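Side-chain contacts in class II aldolase/adducin N-terminal domain-containing protein (PDB 3M4R), which is of unknown function but binds zinc in this class II aldolase/adducin-type domain, part of a longer protein that is probably an oxidoreductase: residues M80-A85 / K102-N107; T117-F122 / V128-A133; L144-I149 / V156-Y161. One frame throughout, in Å; residues are numbered along the deposited sequence.

Contact 1. Residues M80-A85 / K102-N107; sequences MDDALA and KKSMVN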
loop_
_atom_site.group_PDB
_atom_site.type_symbol
_atom_site.label_atom_id
_atom_site.label_comp_id
_atom_site.label_asym_id
_atom_site.label_seq_id
_atom_site.Cartn_x
_atom_site.Cartn_y
_atom_site.Cartn_z
HETATM N N MSE A 80 14.150 -4.956 -4.221
HETATM C CA MSE A 80 13.668 -3.792 -4.953
HETATM C C MSE A 80 14.292 -3.726 -6.331
HETATM O O MSE A 80 13.608 -3.335 -7.269
HETATM C CB MSE A 80 13.936 -2.469 -4.210
HETATM C CG MSE A 80 12.811 -2.175 -3.166
HETATM SE SE MSE A 80 11.066 -1.756 -3.951
HETATM C CE MSE A 80 11.669 -0.100 -4.785
ATOM N N ASP A 81 15.553 -4.112 -6.470
ATOM C CA ASP A 81 16.174 -4.172 -7.793
ATOM C C ASP A 81 15.314 -4.998 -8.744
ATOM O O ASP A 81 15.024 -4.573 -9.842
ATOM C CB ASP A 81 17.544 -4.843 -7.731
ATOM C CG ASP A 81 18.658 -3.885 -7.367
ATOM O OD1 ASP A 81 18.418 -2.658 -7.306
ATOM O OD2 ASP A 81 19.815 -4.380 -7.170
ATOM N N ASP A 82 14.870 -6.164 -8.278
ATOM C CA ASP A 82 14.017 -7.067 -9.062
ATOM C C ASP A 82 12.628 -6.430 -9.345
ATOM O O ASP A 82 12.135 -6.417 -10.463
ATOM C CB ASP A 82 13.804 -8.362 -8.313
ATOM C CG ASP A 82 15.022 -9.282 -8.316
ATOM O OD1 ASP A 82 16.122 -8.839 -8.733
ATOM O OD2 ASP A 82 14.839 -10.471 -7.930
ATOM N N ALA A 83 11.985 -5.931 -8.307
ATOM C CA ALA A 83 10.679 -5.321 -8.475
ATOM C C ALA A 83 10.727 -4.118 -9.405
ATOM O O ALA A 83 9.903 -3.988 -10.279
ATOM C CB ALA A 83 10.043 -4.982 -7.067
ATOM N N LEU A 84 11.713 -3.247 -9.277
ATOM C CA LEU A 84 11.729 -2.049 -10.090
ATOM C C LEU A 84 12.036 -2.399 -11.535
ATOM O O LEU A 84 11.681 -1.647 -12.464
ATOM C CB LEU A 84 12.783 -1.045 -9.577
ATOM C CG LEU A 84 12.421 -0.194 -8.348
ATOM C CD1 LEU A 84 13.626 0.679 -7.901
ATOM C CD2 LEU A 84 11.179 0.677 -8.614
ATOM N N ALA A 85 12.704 -3.533 -11.761
ATOM C CA ALA A 85 13.027 -3.924 -13.135
ATOM C C ALA A 85 11.778 -4.325 -13.868
ATOM O O ALA A 85 11.756 -4.296 -15.065
ATOM C CB ALA A 85 14.060 -5.089 -13.167
ATOM N N LYS A 102 7.825 -14.442 -6.635
ATOM C CA LYS A 102 8.450 -15.566 -6.005
ATOM C C LYS A 102 9.926 -15.547 -6.330
ATOM O O LYS A 102 10.753 -15.790 -5.440
ATOM C CB LYS A 102 7.791 -16.914 -6.458
ATOM C CG LYS A 102 8.340 -18.174 -5.770
ATOM C CD LYS A 102 7.600 -19.529 -6.250
ATOM C CE LYS A 102 8.029 -20.790 -5.363
ATOM N NZ LYS A 102 8.065 -22.203 -5.950
ATOM N N LYS A 103 10.275 -15.246 -7.578
ATOM C CA LYS A 103 11.697 -15.286 -8.000
ATOM C C LYS A 103 12.463 -14.068 -7.428
ATOM O O LYS A 103 13.706 -13.987 -7.533
ATOM C CB LYS A 103 11.786 -15.289 -9.509
ATOM C CG LYS A 103 11.366 -16.645 -10.142
ATOM C CD LYS A 103 11.266 -16.599 -11.708
ATOM C CE LYS A 103 10.801 -17.948 -12.254
ATOM N NZ LYS A 103 10.760 -17.876 -13.724
ATOM N N SER A 104 11.714 -13.138 -6.863
ATOM C CA SER A 104 12.259 -11.866 -6.321
ATOM C C SER A 104 12.331 -11.866 -4.786
ATOM O O SER A 104 12.749 -10.884 -4.167
ATOM C CB SER A 104 11.429 -10.680 -6.799
ATOM O OG SER A 104 11.328 -10.670 -8.219
HETATM N N MSE A 105 11.991 -12.998 -4.184
HETATM C CA MSE A 105 11.946 -13.129 -2.712
HETATM C C MSE A 105 13.351 -13.283 -2.164
HETATM O O MSE A 105 14.136 -14.107 -2.637
HETATM C CB MSE A 105 11.115 -14.330 -2.282
HETATM C CG MSE A 105 9.634 -14.074 -2.326
HETATM SE SE MSE A 105 8.627 -15.677 -2.159
HETATM C CE MSE A 105 8.645 -15.833 -0.155
ATOM N N VAL A 106 13.692 -12.469 -1.180
ATOM C CA VAL A 106 14.971 -12.602 -0.479
ATOM C C VAL A 106 15.074 -13.946 0.253
ATOM O O VAL A 106 16.137 -14.528 0.342
ATOM C CB VAL A 106 15.217 -11.422 0.494
ATOM C CG1 VAL A 106 14.835 -10.123 -0.161
ATOM C CG2 VAL A 106 14.417 -11.602 1.793
ATOM N N ASN A 107 13.963 -14.460 0.741
ATOM C CA ASN A 107 13.949 -15.722 1.392
ATOM C C ASN A 107 12.741 -16.503 0.933
ATOM O O ASN A 107 11.646 -16.365 1.482
ATOM C CB ASN A 107 13.954 -15.641 2.919
ATOM C CG ASN A 107 13.929 -17.047 3.565
ATOM O OD1 ASN A 107 13.898 -18.099 2.891
ATOM N ND2 ASN A 107 13.972 -17.062 4.873
#
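Ser104 OG lies against the side chain of Asp82, but its hydrogen bond goes elsewhere, to Tyr100 O. Ser104 follows the last turn of helix 94-103. Its OG stands beside its own backbone N (chi1 -54°) and turns back to the carbonyl four residues earlier. The Asp82 side chain packs on Ser104 CB and OG by van der Waals contact. Asp82 CB is 3.4 Å from Ser104 OG. The carboxylate meets the backbone instead: Asp82 OD2 is 3.3 Å from Ser104 CA. The same oxygen comes within 3.7 Å of Lys103 O, an approach of two acceptors and not a bond. No hydrogen bond joins the two segments directly, and the contact is small, with 104 Å² buried in all. Here, in the class II aldolase/adducin domain, the short helix 80-85 directly follows strand 75-79 of the mixed sheet and meets the chain where it leaves helix 94-103. Two outside bonds tie the parts together. Tyr100 OH is hydrogen-bonded to Asp82 O, and the Ser104 backbone pairs with Arg79, just before the short helix. The Asp82 side chain leans back beside its backbone N (chi1 -74°), which carries OD2 over the turn at Ser104. The first bond of the Met105 side chain, a selenomethionine, points away from helix 80-85, and the side chain packs on Thr76 and Ile78.

Contact 2. Residues T117-F122 / V128-A133; sequences TFLHAF and VMHSHA. With ZN (zinc ion), chain B.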
loop_
_atom_site.group_PDB
_atom_site.type_symbol
_atom_site.label_atom_id
_atom_site.label_comp_id
_atom_site.label_asym_id
_atom_site.label_seq_id
_atom_site.Cartn_x
_atom_site.Cartn_y
_atom_site.Cartn_z
ATOM N N THR A 117 1.759 -6.362 -4.528
ATOM C CA THR A 117 3.081 -5.889 -4.189
ATOM C C THR A 117 3.582 -4.803 -5.100
ATOM O O THR A 117 4.311 -3.901 -4.651
ATOM C CB THR A 117 4.117 -7.074 -4.132
ATOM O OG1 THR A 117 3.796 -7.916 -3.010
ATOM C CG2 THR A 117 5.517 -6.543 -3.992
ATOM N N PHE A 118 3.247 -4.878 -6.374
ATOM C CA PHE A 118 3.744 -3.860 -7.305
ATOM C C PHE A 118 3.167 -2.464 -7.066
ATOM O O PHE A 118 3.830 -1.486 -7.390
ATOM C CB PHE A 118 3.557 -4.259 -8.738
ATOM C CG PHE A 118 4.515 -5.348 -9.174
ATOM C CD1 PHE A 118 5.854 -5.077 -9.305
ATOM C CD2 PHE A 118 4.082 -6.636 -9.359
ATOM C CE1 PHE A 118 6.749 -6.075 -9.681
ATOM C CE2 PHE A 118 4.979 -7.645 -9.759
ATOM C CZ PHE A 118 6.316 -7.352 -9.912
ATOM N N LEU A 119 1.996 -2.352 -6.417
ATOM C CA LEU A 119 1.512 -0.990 -6.022
ATOM C C LEU A 119 2.517 -0.318 -5.100
ATOM O O LEU A 119 2.753 0.927 -5.138
ATOM C CB LEU A 119 0.156 -1.031 -5.305
ATOM C CG LEU A 119 -1.048 -1.637 -6.023
ATOM C CD1 LEU A 119 -2.318 -1.636 -5.122
ATOM C CD2 LEU A 119 -1.308 -0.923 -7.358
ATOM N N HIS A 120 3.106 -1.147 -4.261
ATOM C CA HIS A 120 4.049 -0.702 -3.240
ATOM C C HIS A 120 5.436 -0.394 -3.822
ATOM O O HIS A 120 6.098 0.652 -3.503
ATOM C CB HIS A 120 4.122 -1.787 -2.185
ATOM C CG HIS A 120 2.832 -1.947 -1.432
ATOM N ND1 HIS A 120 2.610 -1.310 -0.224
ATOM C CD2 HIS A 120 1.699 -2.637 -1.714
ATOM C CE1 HIS A 120 1.382 -1.602 0.194
ATOM N NE2 HIS A 120 0.806 -2.407 -0.685
ATOM N N ALA A 121 5.902 -1.325 -4.634
ATOM C CA ALA A 121 7.272 -1.233 -5.191
ATOM C C ALA A 121 7.410 -0.017 -6.069
ATOM O O ALA A 121 8.449 0.627 -6.067
ATOM C CB ALA A 121 7.658 -2.533 -6.009
ATOM N N PHE A 122 6.347 0.298 -6.804
ATOM C CA PHE A 122 6.365 1.333 -7.824
ATOM C C PHE A 122 6.049 2.750 -7.298
ATOM O O PHE A 122 6.067 3.672 -8.079
ATOM C CB PHE A 122 5.371 1.035 -8.930
ATOM C CG PHE A 122 5.736 -0.128 -9.821
ATOM C CD1 PHE A 122 7.006 -0.671 -9.848
ATOM C CD2 PHE A 122 4.787 -0.639 -10.679
ATOM C CE1 PHE A 122 7.291 -1.717 -10.708
ATOM C CE2 PHE A 122 5.056 -1.671 -11.542
ATOM C CZ PHE A 122 6.306 -2.220 -11.554
ATOM N N VAL A 128 4.184 2.714 2.326
ATOM C CA VAL A 128 3.001 2.755 1.491
ATOM C C VAL A 128 1.920 1.944 2.209
ATOM O O VAL A 128 2.172 0.851 2.749
ATOM C CB VAL A 128 3.268 2.119 0.115
ATOM C CG1 VAL A 128 2.002 2.098 -0.731
ATOM C CG2 VAL A 128 4.413 2.845 -0.631
HETATM N N MSE A 129 0.698 2.467 2.169
HETATM C CA MSE A 129 -0.456 1.809 2.761
HETATM C C MSE A 129 -1.595 1.772 1.763
HETATM O O MSE A 129 -1.914 2.772 1.114
HETATM C CB MSE A 129 -0.879 2.586 3.999
HETATM C CG MSE A 129 0.178 2.498 5.079
HETATM SE SE MSE A 129 -0.444 3.482 6.650
HETATM C CE MSE A 129 1.185 3.183 7.644
ATOM N N HIS A 130 -2.218 0.612 1.668
ATOM C CA HIS A 130 -3.293 0.342 0.738
ATOM C C HIS A 130 -4.468 -0.258 1.518
ATOM O O HIS A 130 -4.289 -1.279 2.167
ATOM C CB HIS A 130 -2.843 -0.680 -0.297
ATOM C CG HIS A 130 -3.889 -1.008 -1.300
ATOM N ND1 HIS A 130 -4.790 -0.067 -1.764
ATOM C CD2 HIS A 130 -4.215 -2.179 -1.901
ATOM C CE1 HIS A 130 -5.601 -0.653 -2.631
ATOM N NE2 HIS A 130 -5.292 -1.934 -2.704
ATOM N N SER A 131 -5.655 0.353 1.413
ATOM C CA SER A 131 -6.877 -0.225 1.956
ATOM C C SER A 131 -8.006 -0.282 0.917
ATOM O O SER A 131 -7.969 0.366 -0.116
ATOM C CB SER A 131 -7.354 0.586 3.159
ATOM O OG SER A 131 -8.029 1.765 2.737
ATOM N N HIS A 132 -9.031 -1.043 1.241
ATOM C CA HIS A 132 -10.243 -1.074 0.462
ATOM C C HIS A 132 -11.336 -0.385 1.302
ATOM O O HIS A 132 -12.423 -0.911 1.483
ATOM C CB HIS A 132 -10.613 -2.514 0.098
ATOM C CG HIS A 132 -9.574 -3.215 -0.729
ATOM N ND1 HIS A 132 -9.572 -4.582 -0.891
ATOM C CD2 HIS A 132 -8.499 -2.748 -1.424
ATOM C CE1 HIS A 132 -8.541 -4.932 -1.648
ATOM N NE2 HIS A 132 -7.883 -3.839 -1.994
ATOM N N ALA A 133 -11.016 0.802 1.813
ATOM C CA ALA A 133 -11.872 1.515 2.773
ATOM C C ALA A 133 -13.289 1.638 2.237
ATOM O O ALA A 133 -13.482 2.113 1.119
ATOM C CB ALA A 133 -11.303 2.884 3.047
HETATM ZN ZN ZN B . -6.341 -3.711 -3.473
HETATM O O HOH W 1 -7.253 -5.319 -4.294
#
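Leu119 and His130 meet as methyl against ring. Leu119 CD1 stands over one face of the imidazole, offset toward the rim. It is 3.9 Å from the centroid of the His130 ring and 19° off the normal, a CH-pi contact. His120, next on helix 117-121, presents its ring differently. It meets Val128 obliquely, with His120 ND1 3.5 Å from Val128 CG1. The edge of the same ring is in plane with Val128 O, which lies 3.6 Å from His120 CE1. Further along strand 127-131, the His120 and His130 side chains cross at about a right angle, with His120 NE2 4.1 Å from His130 CB. Helix 117-121 and strand 128-131 run roughly antiparallel, their directions 146° apart. Both nitrogens of His120 bond outside the segments, ND1 to Ser42 OG and NE2 to Asn40 OD1, so the buried ring is fixed in rotation and joined to strand 40-48. A leucine in place of His120 would probably leave Ser42 and Asn40 without these partners and the side of Val128 less well filled. His130 extends with CG anti to its backbone N (chi1 -180°), which brings NE2 to the zinc. His130 NE2 binds the metal at 2.2 Å and His132 NE2 binds it at 2.1 Å. A water is 2.0 Å from the zinc, and Glu116 and His188 complete the four protein ligands. Three histidines and a glutamate round the zinc are consistent with the AraD-like class II aldolase family. His130 ND1 is hydrogen-bonded to Leu190 O. Together with the zinc bond, this carbonyl and the Leu119 methyl probably help to hold the ring's orientation, and the carbonyl is likely to polarise the ring.

Contact 3. Residues L144-I149 / V156-Y161; sequences LPSDQI and VVVLPY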
loop_
_atom_site.group_PDB
_atom_site.type_symbol
_atom_site.label_atom_id
_atom_site.label_comp_id
_atom_site.label_asym_id
_atom_site.label_seq_id
_atom_site.Cartn_x
_atom_site.Cartn_y
_atom_site.Cartn_z
ATOM N N LEU A 144 -20.148 10.909 -9.207
ATOM C CA LEU A 144 -19.400 12.145 -9.064
ATOM C C LEU A 144 -18.216 12.104 -10.009
ATOM O O LEU A 144 -17.515 11.113 -10.062
ATOM C CB LEU A 144 -18.928 12.356 -7.623
ATOM C CG LEU A 144 -19.945 12.918 -6.620
ATOM C CD1 LEU A 144 -19.258 12.959 -5.255
ATOM C CD2 LEU A 144 -20.498 14.312 -7.026
ATOM N N PRO A 145 -17.990 13.192 -10.763
ATOM C CA PRO A 145 -16.753 13.228 -11.562
ATOM C C PRO A 145 -15.483 13.133 -10.684
ATOM O O PRO A 145 -15.490 13.531 -9.513
ATOM C CB PRO A 145 -16.833 14.576 -12.302
ATOM C CG PRO A 145 -17.934 15.335 -11.690
ATOM C CD PRO A 145 -18.828 14.394 -10.940
ATOM N N SER A 146 -14.413 12.589 -11.242
ATOM C CA SER A 146 -13.213 12.319 -10.471
ATOM C C SER A 146 -12.631 13.613 -9.889
ATOM O O SER A 146 -12.140 13.618 -8.746
ATOM C CB SER A 146 -12.201 11.578 -11.336
ATOM O OG SER A 146 -12.644 10.238 -11.530
ATOM N N ASP A 147 -12.717 14.702 -10.664
ATOM C CA ASP A 147 -12.186 15.974 -10.230
ATOM C C ASP A 147 -12.951 16.524 -9.039
ATOM O O ASP A 147 -12.363 17.176 -8.180
ATOM C CB ASP A 147 -12.176 17.010 -11.367
ATOM C CG ASP A 147 -11.079 16.748 -12.408
ATOM O OD1 ASP A 147 -10.345 15.745 -12.304
ATOM O OD2 ASP A 147 -10.938 17.560 -13.352
ATOM N N GLN A 148 -14.254 16.298 -8.969
ATOM C CA GLN A 148 -14.965 16.745 -7.786
ATOM C C GLN A 148 -14.653 15.804 -6.602
ATOM O O GLN A 148 -14.542 16.234 -5.454
ATOM C CB GLN A 148 -16.462 16.885 -8.056
ATOM C CG GLN A 148 -16.813 17.960 -9.080
ATOM C CD GLN A 148 -18.290 18.047 -9.279
ATOM O OE1 GLN A 148 -19.029 17.158 -8.878
ATOM N NE2 GLN A 148 -18.743 19.129 -9.875
ATOM N N ILE A 149 -14.478 14.531 -6.873
ATOM C CA ILE A 149 -13.967 13.635 -5.824
ATOM C C ILE A 149 -12.624 14.119 -5.214
ATOM O O ILE A 149 -12.473 14.157 -3.987
ATOM C CB ILE A 149 -13.885 12.185 -6.290
ATOM C CG1 ILE A 149 -15.308 11.646 -6.585
ATOM C CG2 ILE A 149 -13.255 11.331 -5.192
ATOM C CD1 ILE A 149 -15.325 10.221 -7.138
ATOM N N VAL A 156 -5.054 14.815 -3.830
ATOM C CA VAL A 156 -5.024 13.438 -4.289
ATOM C C VAL A 156 -5.105 13.380 -5.787
ATOM O O VAL A 156 -5.472 14.329 -6.410
ATOM C CB VAL A 156 -6.175 12.623 -3.713
ATOM C CG1 VAL A 156 -6.051 12.561 -2.207
ATOM C CG2 VAL A 156 -7.545 13.223 -4.150
ATOM N N VAL A 157 -4.720 12.245 -6.349
ATOM C CA VAL A 157 -4.933 11.951 -7.738
ATOM C C VAL A 157 -5.940 10.835 -7.694
ATOM O O VAL A 157 -5.860 9.945 -6.839
ATOM C CB VAL A 157 -3.617 11.513 -8.432
ATOM C CG1 VAL A 157 -3.881 10.729 -9.750
ATOM C CG2 VAL A 157 -2.764 12.756 -8.725
ATOM N N VAL A 158 -6.897 10.883 -8.604
ATOM C CA VAL A 158 -7.959 9.883 -8.671
ATOM C C VAL A 158 -7.774 9.093 -9.960
ATOM O O VAL A 158 -7.489 9.670 -10.996
ATOM C CB VAL A 158 -9.342 10.549 -8.632
ATOM C CG1 VAL A 158 -10.442 9.502 -8.820
ATOM C CG2 VAL A 158 -9.510 11.293 -7.319
ATOM N N LEU A 159 -7.848 7.769 -9.869
ATOM C CA LEU A 159 -7.762 6.890 -11.034
ATOM C C LEU A 159 -9.088 6.195 -11.262
ATOM O O LEU A 159 -9.767 5.848 -10.303
ATOM C CB LEU A 159 -6.677 5.830 -10.824
ATOM C CG LEU A 159 -5.278 6.052 -11.392
ATOM C CD1 LEU A 159 -4.788 7.440 -11.067
ATOM C CD2 LEU A 159 -4.317 4.980 -10.849
ATOM N N PRO A 160 -9.452 5.951 -12.534
ATOM C CA PRO A 160 -10.688 5.243 -12.808
ATOM C C PRO A 160 -10.551 3.818 -12.386
ATOM O O PRO A 160 -9.444 3.414 -12.019
ATOM C CB PRO A 160 -10.791 5.318 -14.337
ATOM C CG PRO A 160 -9.408 5.214 -14.762
ATOM C CD PRO A 160 -8.681 6.126 -13.780
ATOM N N TYR A 161 -11.637 3.047 -12.441
ATOM C CA TYR A 161 -11.563 1.621 -12.139
ATOM C C TYR A 161 -10.587 0.960 -13.098
ATOM O O TYR A 161 -10.669 1.166 -14.291
ATOM C CB TYR A 161 -12.918 0.885 -12.205
ATOM C CG TYR A 161 -12.773 -0.607 -11.932
ATOM C CD1 TYR A 161 -12.433 -1.091 -10.660
ATOM C CD2 TYR A 161 -12.870 -1.521 -12.949
ATOM C CE1 TYR A 161 -12.231 -2.466 -10.421
ATOM C CE2 TYR A 161 -12.662 -2.895 -12.724
ATOM C CZ TYR A 161 -12.386 -3.367 -11.479
ATOM O OH TYR A 161 -12.181 -4.726 -11.316
#
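Strand 156-159, the outermost of the mixed sheet on its side, receives the start of helix 146-153 on the side chain of Val158. Ser146, in the first turn of the helix, is the main partner. Its side chain lies alongside one branch of the valine: Ser146 OG is 3.6 Å from Val158 CG1, and Ser146 CB is 3.7 Å from the same methyl. The other branch, Val158 CG2, sits 3.8 Å from Ser146 O. Val158 has CG1 anti to its backbone N (chi1 175°), which puts one methyl at the side chain of Ser146 and the other at its carbonyl. One turn on, Ile149 adds a looser apolar touch, Ile149 CG2 to Val158 CG2 at 4.3 Å. No hydrogen bond crosses between the segments. Pro145 takes the N-cap position, and its carbonyl accepts the backbone bond from Ile149 N, with Pro145 O 3.0 Å from that nitrogen, which closes the first turn. The strand pairs in parallel with strand 182-185, and the two are linked by helix 166-175 in a beta-alpha-beta crossover. Val157 and Leu159 pack on that crossover helix, so it and helix 146-153 are on different sides of this end of the sheet. The polar end of Ser146 is satisfied by Arg186, whose NH2 bonds to Ser146 OG at the start of the helix, while its backbone pairs with Leu159. Ser146 OG thus keeps a polar partner while it touches a Val158 methyl. Ile149 is buried, whereas Ser146 and Val158 are partly exposed.

In the fold
Contact 2 is the core of the domain. Its centre is about 2 Å from the centre of the chain, all its touching residues are buried, and it carries two zinc ligands. Contacts 1 and 3 are partly buried and lie on opposite sides of that centre, with their centres about 32 Å apart. Contact 1 touches contact 2 directly: Ala83 CB is 3.6 Å from Ala121 CB, so helix 80-85 packs on helix 117-121. Contact 3 does not touch contact 2, but both reach the same sheet. Chemistry follows place: a carboxylate over a turn in contact 1, rings and metal in contact 2, valine methyls against a helix start in contact 3.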